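PDB 4MDY: periplasmic binding protein from Mycobacterium smegmatis, which probably binds an iron-containing ligand, such as a ferric chelate, outside the cytoplasmic membrane and delivers it to an ABC importer. Local coordinates for residues 40-45 and 271-276. Residues are numbered along the deposited sequence; the frame is centred on the assembly and turned at random.
Sequences EQDDLL and IAFASP
Ser275 OG donates a hydrogen bond of 2.7 Å to Asp42 OD2, reaching the anti lone pair of the carboxylate. CB of Asp42 is directed toward residues 271-276 and packs 3.3 Å from Ser275 CB; chi1 of -77° sets CG opposite the carbonyl carbon and brings OD2 to the serine. Asp42 OD2 also approaches the Phe273 ring obliquely, 3.5 Å from Phe273 CD2. Gln41 reaches that ring from its edge: Gln41 NE2 lies near the ring plane, 3.4 Å from Phe273 CE2, with the amide turned at a right angle to the ring. A bend at chi2 (-91°) carries the amide there. On the flank, Asp43 OD1 touches Pro276 CD at 3.3 Å, while Asp43 OD2 accepts a hydrogen bond from Gln137 NE2.

All six touching residues are buried. Asp42 OD2 takes a second hydrogen bond from Trp68 NE1, and Ser275 OG accepts one from Ser278 N; Gln41 NE2 bonds weakly to Gly64 O. The rings of Trp57 and Trp66 meet Phe273. Ala274, just past helix 265-273, has positive phi and turns the chain toward helix 279-294. Joining the N-terminal lobe to this connection is consistent with the bilobal solute-binding protein 8 fold.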
loop_
_atom_site.group_PDB
_atom_site.type_symbol
_atom_site.label_atom_id
_atom_site.label_comp_id
_atom_site.label_asym_id
_atom_site.label_seq_id
_atom_site.Cartn_x
_atom_site.Cartn_y
_atom_site.Cartn_z
ATOM N N GLU A 40 -8.237 0.536 -0.703
ATOM C CA GLU A 40 -9.052 1.725 -0.431
ATOM C C GLU A 40 -9.749 1.708 0.926
ATOM O O GLU A 40 -10.109 2.773 1.453
ATOM C CB GLU A 40 -10.097 1.937 -1.534
ATOM C CG GLU A 40 -9.509 2.274 -2.895
ATOM C CD GLU A 40 -9.379 1.071 -3.801
ATOM O OE1 GLU A 40 -8.831 0.055 -3.338
ATOM O OE2 GLU A 40 -9.818 1.146 -4.973
ATOM N N GLN A 41 -9.956 0.516 1.489
ATOM C CA GLN A 41 -10.611 0.417 2.783
ATOM C C GLN A 41 -9.861 1.195 3.856
ATOM O O GLN A 41 -10.483 1.712 4.765
ATOM C CB GLN A 41 -10.841 -1.044 3.215
ATOM C CG GLN A 41 -9.608 -1.844 3.613
ATOM C CD GLN A 41 -8.983 -2.599 2.458
ATOM O OE1 GLN A 41 -9.047 -2.168 1.299
ATOM N NE2 GLN A 41 -8.363 -3.728 2.766
ATOM N N ASP A 42 -8.536 1.285 3.747
ATOM C CA ASP A 42 -7.750 2.024 4.736
ATOM C C ASP A 42 -7.994 3.529 4.626
ATOM O O ASP A 42 -8.019 4.226 5.631
ATOM C CB ASP A 42 -6.259 1.727 4.595
ATOM C CG ASP A 42 -5.858 0.372 5.177
ATOM O OD1 ASP A 42 -6.736 -0.465 5.498
ATOM O OD2 ASP A 42 -4.635 0.149 5.304
ATOM N N ASP A 43 -8.181 4.033 3.413
ATOM C CA ASP A 43 -8.494 5.462 3.248
ATOM C C ASP A 43 -9.865 5.752 3.852
ATOM O O ASP A 43 -10.028 6.700 4.614
ATOM C CB ASP A 43 -8.480 5.870 1.772
ATOM C CG ASP A 43 -7.137 5.619 1.106
ATOM O OD1 ASP A 43 -6.183 6.402 1.332
ATOM O OD2 ASP A 43 -7.046 4.633 0.343
ATOM N N LEU A 44 -10.845 4.907 3.529
ATOM C CA LEU A 44 -12.209 5.077 4.037
ATOM C C LEU A 44 -12.258 5.008 5.568
ATOM O O LEU A 44 -12.779 5.911 6.239
ATOM C CB LEU A 44 -13.133 4.026 3.398
ATOM C CG LEU A 44 -13.337 4.273 1.894
ATOM C CD1 LEU A 44 -13.876 3.053 1.165
ATOM C CD2 LEU A 44 -14.249 5.477 1.661
ATOM N N LEU A 45 -11.673 3.952 6.117
ATOM C CA LEU A 45 -11.678 3.737 7.563
ATOM C C LEU A 45 -10.910 4.824 8.326
ATOM O O LEU A 45 -11.298 5.182 9.433
ATOM C CB LEU A 45 -11.127 2.353 7.900
ATOM C CG LEU A 45 -12.053 1.190 7.509
ATOM C CD1 LEU A 45 -11.314 -0.134 7.657
ATOM C CD2 LEU A 45 -13.326 1.199 8.336
ATOM N N ILE A 271 3.753 -1.991 4.692
ATOM C CA ILE A 271 4.481 -1.440 3.540
ATOM C C ILE A 271 3.680 -1.590 2.239
ATOM O O ILE A 271 3.570 -0.643 1.460
ATOM C CB ILE A 271 5.862 -2.103 3.389
ATOM C CG1 ILE A 271 6.751 -1.717 4.569
ATOM C CG2 ILE A 271 6.526 -1.708 2.073
ATOM C CD1 ILE A 271 7.949 -2.622 4.771
ATOM N N ALA A 272 3.115 -2.777 2.027
ATOM C CA ALA A 272 2.321 -3.069 0.840
ATOM C C ALA A 272 1.111 -2.160 0.712
ATOM O O ALA A 272 0.842 -1.638 -0.364
ATOM C CB ALA A 272 1.869 -4.523 0.847
ATOM N N PHE A 273 0.382 -1.975 1.807
ATOM C CA PHE A 273 -0.828 -1.158 1.782
ATOM C C PHE A 273 -0.545 0.335 1.612
ATOM O O PHE A 273 -1.344 1.050 0.996
ATOM C CB PHE A 273 -1.661 -1.400 3.031
ATOM C CG PHE A 273 -2.680 -2.479 2.859
ATOM C CD1 PHE A 273 -2.295 -3.814 2.809
ATOM C CD2 PHE A 273 -4.026 -2.162 2.729
ATOM C CE1 PHE A 273 -3.243 -4.815 2.639
ATOM C CE2 PHE A 273 -4.968 -3.156 2.553
ATOM C CZ PHE A 273 -4.573 -4.481 2.509
ATOM N N ALA A 274 0.575 0.801 2.159
ATOM C CA ALA A 274 1.009 2.190 1.970
ATOM C C ALA A 274 -0.169 3.159 2.121
ATOM O O ALA A 274 -0.459 3.953 1.225
ATOM C CB ALA A 274 1.655 2.342 0.602
ATOM N N SER A 275 -0.857 3.067 3.252
ATOM C CA SER A 275 -2.101 3.790 3.467
ATOM C C SER A 275 -1.988 4.786 4.621
ATOM O O SER A 275 -1.015 4.760 5.368
ATOM C CB SER A 275 -3.215 2.785 3.757
ATOM O OG SER A 275 -3.229 2.425 5.118
ATOM N N PRO A 276 -2.992 5.668 4.777
ATOM C CA PRO A 276 -3.010 6.588 5.924
ATOM C C PRO A 276 -2.980 5.883 7.286
ATOM O O PRO A 276 -2.522 6.457 8.273
ATOM C CB PRO A 276 -4.331 7.335 5.746
ATOM C CG PRO A 276 -4.569 7.316 4.281
ATOM C CD PRO A 276 -4.049 5.994 3.799
#